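Local atomic coordinates of probable transcriptional regulator PhnF (Escherichia coli, PDB entry 2FA1), a protein that is probably a DNA-binding transcriptional regulator, encoded in an operon for alkylphosphonate uptake and C-P lyase, seen here as its C-terminal effector-binding domain. Residues R30-S33 / G34-D38; H67-D71 / L72-P76. All coordinates share one frame; numbering follows the deposited sequence.

Contact 1: R30-S33 / G34-D38; sequences RPAS and GHVAD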
ATOM      1  N   ARG A  30      26.195 -10.874  -5.945  1.00 20.42           N
ATOM      2  CA  ARG A  30      25.902 -12.067  -5.180  1.00 22.48           C
ATOM      3  C   ARG A  30      24.929 -12.961  -5.946  1.00 23.37           C
ATOM      4  O   ARG A  30      24.149 -12.502  -6.731  1.00 20.94           O
ATOM      5  CB  ARG A  30      25.281 -11.658  -3.829  1.00 21.83           C
ATOM      6  CG  ARG A  30      23.903 -11.090  -3.900  1.00 26.26           C
ATOM      7  CD  ARG A  30      23.594 -10.343  -2.628  1.00 33.59           C
ATOM      8  NE  ARG A  30      23.820 -11.283  -1.545  1.00 33.88           N
ATOM      9  CZ  ARG A  30      24.071 -11.043  -0.265  1.00 35.41           C
ATOM     10  NH1 ARG A  30      24.279 -12.121   0.489  1.00 32.77           N
ATOM     11  NH2 ARG A  30      24.151  -9.830   0.279  1.00 31.91           N
ATOM     12  N   PRO A  31      24.956 -14.292  -5.704  1.00 23.25           N
ATOM     13  CA  PRO A  31      23.965 -15.157  -6.326  1.00 23.92           C
ATOM     14  C   PRO A  31      22.519 -14.825  -5.963  1.00 24.18           C
ATOM     15  O   PRO A  31      22.239 -14.525  -4.795  1.00 26.92           O
ATOM     16  CB  PRO A  31      24.344 -16.559  -5.751  1.00 23.10           C
ATOM     17  CG  PRO A  31      25.770 -16.420  -5.492  1.00 25.30           C
ATOM     18  CD  PRO A  31      25.883 -15.055  -4.859  1.00 26.37           C
ATOM     19  N   ALA A  32      21.629 -14.825  -6.958  1.00 23.28           N
ATOM     20  CA  ALA A  32      20.204 -14.614  -6.816  1.00 24.18           C
ATOM     21  C   ALA A  32      19.550 -15.784  -6.049  1.00 25.86           C
ATOM     22  O   ALA A  32      19.729 -16.980  -6.389  1.00 24.27           O
ATOM     23  CB  ALA A  32      19.559 -14.430  -8.164  1.00 24.23           C
ATOM     24  N   SER A  33      18.845 -15.425  -4.993  1.00 25.81           N
ATOM     25  CA  SER A  33      17.954 -16.364  -4.291  1.00 27.83           C
ATOM     26  C   SER A  33      16.763 -16.751  -5.161  1.00 27.88           C
ATOM     27  O   SER A  33      16.510 -16.130  -6.170  1.00 28.22           O
ATOM     28  CB  SER A  33      17.463 -15.693  -3.003  1.00 29.20           C
ATOM     29  OG  SER A  33      16.579 -14.652  -3.294  1.00 26.89           O
ATOM     30  N   GLY A  34      15.995 -17.764  -4.769  1.00 27.84           N
ATOM     31  CA  GLY A  34      14.876 -18.157  -5.598  1.00 27.18           C
ATOM     32  C   GLY A  34      13.866 -17.072  -5.808  1.00 26.77           C
ATOM     33  O   GLY A  34      13.426 -16.893  -6.926  1.00 27.88           O
ATOM     34  N   HIS A  35      13.539 -16.272  -4.776  1.00 26.63           N
ATOM     35  CA  HIS A  35      12.567 -15.145  -4.916  1.00 26.26           C
ATOM     36  C   HIS A  35      13.118 -14.056  -5.817  1.00 22.95           C
ATOM     37  O   HIS A  35      12.366 -13.487  -6.642  1.00 23.78           O
ATOM     38  CB  HIS A  35      11.903 -14.625  -3.550  1.00 28.38           C
ATOM     39  CG  HIS A  35      12.534 -13.413  -2.868  1.00 35.21           C
ATOM     40  ND1 HIS A  35      11.801 -12.286  -2.512  1.00 40.57           N
ATOM     41  CD2 HIS A  35      13.769 -13.221  -2.334  1.00 39.61           C
ATOM     42  CE1 HIS A  35      12.586 -11.420  -1.885  1.00 40.13           C
ATOM     43  NE2 HIS A  35      13.790 -11.962  -1.772  1.00 38.58           N
ATOM     44  N   VAL A  36      14.396 -13.750  -5.631  1.00 22.45           N
ATOM     45  CA  VAL A  36      15.014 -12.694  -6.437  1.00 19.93           C
ATOM     46  C   VAL A  36      15.095 -13.116  -7.934  1.00 20.60           C
ATOM     47  O   VAL A  36      14.763 -12.326  -8.860  1.00 19.82           O
ATOM     48  CB  VAL A  36      16.419 -12.290  -5.914  1.00 20.38           C
ATOM     49  CG1 VAL A  36      17.158 -11.356  -6.936  1.00 17.73           C
ATOM     50  CG2 VAL A  36      16.313 -11.605  -4.565  1.00 18.56           C
ATOM     51  N   ALA A  37      15.591 -14.303  -8.156  1.00 21.76           N
ATOM     52  CA  ALA A  37      15.633 -14.875  -9.538  1.00 24.06           C
ATOM     53  C   ALA A  37      14.240 -14.936 -10.214  1.00 24.59           C
ATOM     54  O   ALA A  37      14.067 -14.531 -11.398  1.00 25.59           O
ATOM     55  CB  ALA A  37      16.300 -16.231  -9.502  1.00 23.65           C
ATOM     56  N   ASP A  38      13.203 -15.382  -9.483  1.00 23.85           N
ATOM     57  CA  ASP A  38      11.837 -15.306 -10.038  1.00 23.90           C
ATOM     58  C   ASP A  38      11.387 -13.950 -10.377  1.00 23.14           C
ATOM     59  O   ASP A  38      10.796 -13.738 -11.383  1.00 24.10           O
ATOM     60  CB  ASP A  38      10.780 -15.852  -9.065  1.00 25.02           C
ATOM     61  CG  ASP A  38      10.601 -17.386  -9.158  1.00 32.60           C
ATOM     62  OD1 ASP A  38      10.924 -17.975 -10.238  1.00 40.97           O
ATOM     63  OD2 ASP A  38      10.189 -17.981  -8.132  1.00 36.27           O
TER
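Ala32 packs its methyl group against the first turn of helix 34-40, and Ser33 caps that turn. The tight side of the contact is apolar. Ala32 CB lies 4.0 Å from Ala37 CB and 4.1 Å from Val36 CG1, so one methyl meets two neighbouring helix residues. Val36 presents CG1 to Ala32 because this branch stands anti to the backbone N (chi1 170°). Its other branch, CG2, lies 3.3 Å from Ser33 OG, against the capping hydroxyl. All three apolar residues are buried. Ile42 adds to the packing on Ala32 and Ala37, Val48 touches Ala32, and Tyr144 touches Val36.

Ser33 joins the two sides through polar bonds. Its carbonyl O takes a nearly straight hydrogen bond from Ala37 N, at 2.9 Å with an N-H...O angle of 168°. This is the first i to i+4 bond of the helix. The side chain turns back over the same turn, with OG between the backbone N and the carbonyl carbon (chi1 70°). There Ser33 OG accepts a weak bond from Val36 N at 3.3 Å. The bond serves an N-H of the first turn, where the helix has no carbonyl one turn back to offer.

The solvent side is looser. Ser33 is partly exposed, and His35 is exposed. The His35 ring also meets Tyr144 edge-to-face. Asp38, further along the helix, touches Asn4 of the second subunit. This is a serine N-cap, set where strand 23-31 of the UTRA domain passes into helix 34-40.

Contact 2: H67-D71 / L72-P76; sequences HYFAD and LTLWP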
ATOM      1  N   HIS A  67      17.813  -3.740  -3.077  1.00  9.78           N
ATOM      2  CA  HIS A  67      17.558  -3.511  -4.526  1.00 11.38           C
ATOM      3  C   HIS A  67      18.441  -4.563  -5.285  1.00 11.90           C
ATOM      4  O   HIS A  67      19.616  -4.695  -4.992  1.00 12.04           O
ATOM      5  CB  HIS A  67      18.189  -2.199  -4.921  1.00 12.38           C
ATOM      6  CG  HIS A  67      17.657  -1.035  -4.179  1.00 15.16           C
ATOM      7  ND1 HIS A  67      16.661  -0.216  -4.663  1.00 18.53           N
ATOM      8  CD2 HIS A  67      18.095  -0.486  -3.035  1.00 15.95           C
ATOM      9  CE1 HIS A  67      16.448   0.759  -3.776  1.00 15.92           C
ATOM     10  NE2 HIS A  67      17.308   0.625  -2.789  1.00 17.33           N
ATOM     11  N   TYR A  68      17.866  -5.245  -6.297  1.00 10.56           N
ATOM     12  CA  TYR A  68      18.619  -6.372  -6.884  1.00 11.06           C
ATOM     13  C   TYR A  68      18.499  -6.067  -8.408  1.00 10.64           C
ATOM     14  O   TYR A  68      17.353  -5.835  -8.946  1.00 12.62           O
ATOM     15  CB  TYR A  68      17.880  -7.668  -6.651  1.00 13.19           C
ATOM     16  CG  TYR A  68      17.828  -8.054  -5.191  1.00 12.29           C
ATOM     17  CD1 TYR A  68      18.898  -8.632  -4.584  1.00 15.77           C
ATOM     18  CD2 TYR A  68      16.656  -7.801  -4.446  1.00 12.38           C
ATOM     19  CE1 TYR A  68      18.845  -8.978  -3.244  1.00 15.88           C
ATOM     20  CE2 TYR A  68      16.597  -8.180  -3.054  1.00 10.76           C
ATOM     21  CZ  TYR A  68      17.705  -8.750  -2.495  1.00 12.89           C
ATOM     22  OH  TYR A  68      17.655  -9.091  -1.119  1.00 16.93           O
ATOM     23  N   PHE A  69      19.649  -5.894  -9.058  1.00 11.43           N
ATOM     24  CA  PHE A  69      19.661  -5.542 -10.495  1.00 12.42           C
ATOM     25  C   PHE A  69      20.179  -6.723 -11.301  1.00 12.17           C
ATOM     26  O   PHE A  69      21.144  -7.330 -10.917  1.00 13.04           O
ATOM     27  CB  PHE A  69      20.601  -4.355 -10.747  1.00 11.53           C
ATOM     28  CG  PHE A  69      20.175  -3.106 -10.060  1.00 12.55           C
ATOM     29  CD1 PHE A  69      19.409  -2.172 -10.800  1.00 15.59           C
ATOM     30  CD2 PHE A  69      20.480  -2.870  -8.729  1.00 13.95           C
ATOM     31  CE1 PHE A  69      18.989  -0.973 -10.164  1.00 14.49           C
ATOM     32  CE2 PHE A  69      20.077  -1.676  -8.097  1.00 14.16           C
ATOM     33  CZ  PHE A  69      19.315  -0.762  -8.767  1.00 12.74           C
ATOM     34  N   ALA A  70      19.551  -7.019 -12.425  1.00 11.43           N
ATOM     35  CA  ALA A  70      20.024  -8.179 -13.270  1.00 14.08           C
ATOM     36  C   ALA A  70      21.192  -7.846 -14.190  1.00 14.04           C
ATOM     37  O   ALA A  70      21.888  -8.781 -14.592  1.00 14.49           O
ATOM     38  CB  ALA A  70      18.834  -8.687 -14.214  1.00 13.82           C
ATOM     39  N   ASP A  71      21.352  -6.556 -14.580  1.00 14.39           N
ATOM     40  CA  ASP A  71      22.346  -6.226 -15.584  1.00 13.25           C
ATOM     41  C   ASP A  71      23.672  -5.937 -14.937  1.00 13.22           C
ATOM     42  O   ASP A  71      23.873  -4.816 -14.371  1.00 12.48           O
ATOM     43  CB  ASP A  71      21.858  -5.055 -16.397  1.00 12.96           C
ATOM     44  CG  ASP A  71      22.758  -4.771 -17.595  1.00 17.96           C
ATOM     45  OD1 ASP A  71      23.945  -5.194 -17.569  1.00 15.57           O
ATOM     46  OD2 ASP A  71      22.257  -4.073 -18.526  1.00 22.19           O
ATOM     47  N   LEU A  72      24.600  -6.938 -15.031  1.00 10.67           N
ATOM     48  CA  LEU A  72      25.878  -6.783 -14.325  1.00 12.00           C
ATOM     49  C   LEU A  72      26.740  -5.666 -14.881  1.00 11.60           C
ATOM     50  O   LEU A  72      27.728  -5.272 -14.207  1.00 12.92           O
ATOM     51  CB  LEU A  72      26.685  -8.074 -14.231  1.00 11.63           C
ATOM     52  CG  LEU A  72      25.808  -9.224 -13.710  1.00 12.60           C
ATOM     53  CD1 LEU A  72      26.676 -10.446 -13.526  1.00 15.13           C
ATOM     54  CD2 LEU A  72      25.266  -8.789 -12.291  1.00 15.93           C
ATOM     55  N   THR A  73      26.400  -5.240 -16.090  1.00 12.98           N
ATOM     56  CA  THR A  73      27.150  -4.144 -16.684  1.00 15.07           C
ATOM     57  C   THR A  73      26.847  -2.837 -15.999  1.00 14.13           C
ATOM     58  O   THR A  73      27.524  -1.808 -16.260  1.00 15.32           O
ATOM     59  CB  THR A  73      26.941  -3.903 -18.168  1.00 14.78           C
ATOM     60  OG1 THR A  73      25.637  -3.462 -18.508  1.00 15.37           O
ATOM     61  CG2 THR A  73      27.385  -5.202 -18.941  1.00 19.04           C
ATOM     62  N   LEU A  74      25.821  -2.863 -15.136  1.00 12.50           N
ATOM     63  CA  LEU A  74      25.701  -1.639 -14.303  1.00 13.90           C
ATOM     64  C   LEU A  74      26.663  -1.551 -13.129  1.00 14.01           C
ATOM     65  O   LEU A  74      26.668  -0.564 -12.404  1.00 13.05           O
ATOM     66  CB  LEU A  74      24.257  -1.490 -13.774  1.00 15.25           C
ATOM     67  CG  LEU A  74      23.085  -1.427 -14.766  1.00 11.89           C
ATOM     68  CD1 LEU A  74      21.766  -1.443 -14.065  1.00 15.19           C
ATOM     69  CD2 LEU A  74      23.212  -0.031 -15.486  1.00 19.14           C
ATOM     70  N   TRP A  75      27.491  -2.576 -12.917  1.00 11.53           N
ATOM     71  CA  TRP A  75      28.342  -2.576 -11.768  1.00 13.24           C
ATOM     72  C   TRP A  75      29.316  -1.376 -11.630  1.00 12.59           C
ATOM     73  O   TRP A  75      29.504  -0.913 -10.503  1.00 14.02           O
ATOM     74  CB  TRP A  75      29.001  -3.989 -11.691  1.00 14.87           C
ATOM     75  CG  TRP A  75      29.887  -4.214 -10.527  1.00 13.03           C
ATOM     76  CD1 TRP A  75      31.194  -4.608 -10.573  1.00 15.26           C
ATOM     77  CD2 TRP A  75      29.540  -4.096  -9.128  1.00 15.22           C
ATOM     78  NE1 TRP A  75      31.728  -4.732  -9.278  1.00 16.27           N
ATOM     79  CE2 TRP A  75      30.713  -4.430  -8.378  1.00 19.12           C
ATOM     80  CE3 TRP A  75      28.355  -3.715  -8.441  1.00 15.90           C
ATOM     81  CZ2 TRP A  75      30.719  -4.419  -6.972  1.00 17.78           C
ATOM     82  CZ3 TRP A  75      28.346  -3.702  -7.017  1.00 17.04           C
ATOM     83  CH2 TRP A  75      29.534  -4.050  -6.295  1.00 18.69           C
ATOM     84  N   PRO A  76      29.984  -0.930 -12.732  1.00 14.25           N
ATOM     85  CA  PRO A  76      30.844   0.266 -12.614  1.00 14.72           C
ATOM     86  C   PRO A  76      30.081   1.479 -11.998  1.00 15.81           C
ATOM     87  O   PRO A  76      30.636   2.223 -11.168  1.00 16.58           O
ATOM     88  CB  PRO A  76      31.251   0.535 -14.103  1.00 15.34           C
ATOM     89  CG  PRO A  76      31.341  -0.908 -14.629  1.00 16.78           C
ATOM     90  CD  PRO A  76      30.045  -1.465 -14.126  1.00 15.64           C
TER
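Asp71 OD1 receives two hydrogen bonds from Thr73, one from the hydroxyl and one from the backbone. Thr73 OG1 donates at 2.6 Å to Asp71 OD1, on the syn side of the carboxylate. Thr73 N donates at 2.9 Å to the same Asp71 OD1, on the anti side. Both donors come from one face of the carboxylate plane, 35° and 28° out of it. The bond from the amide is bent, and it closes an Asx turn. Asp71 reaches them because its CG stands anti to the backbone N (chi1 -172°), which carries the carboxylate forward along the chain. The carboxylate is held by two donors of one residue, which should restrain its rotation.

The Asp71 backbone makes the next link. Its O accepts from Leu74 N at 2.9 Å and closes a tight turn through the 3-10 segment 72-74. The donor sits above the carbonyl plane. Leu74 CB and CG come close to the same oxygen as a result of the turn.

Further out the contact is apolar. Leu74 CD1 meets Phe69 CD1 at 4.1 Å, and the two side chains cross at about a right angle. Phe69 is buried, whereas Leu72 and Thr73 are exposed.

The turn carries strand 60-69 into helix 75-78. Ile49 of strand 47-57 touches Phe69, Leu72, Leu74 and Trp75. Leu86 of helix 86-94 also packs on Phe69, and Leu29 of strand 23-31 on Leu72 and Trp75.

Contacts 1 and 2 are both turns that lead from a strand of the six-stranded antiparallel sheet into a short helix. Contact 1 leaves strand 23-31 and is partly buried, with alanine and valine methyls inside. Contact 2 leaves strand 60-69 and is a surface contact, where only Phe69 among the touching residues is buried. Their polar chemistry differs too. In contact 1 a serine hydroxyl makes one weak capping bond, while in contact 2 a carboxylate takes two bonds from a threonine. Their centres lie about 13 Å apart. They meet directly where Val36 CG2 packs at 3.8 Å on Tyr68 CE2.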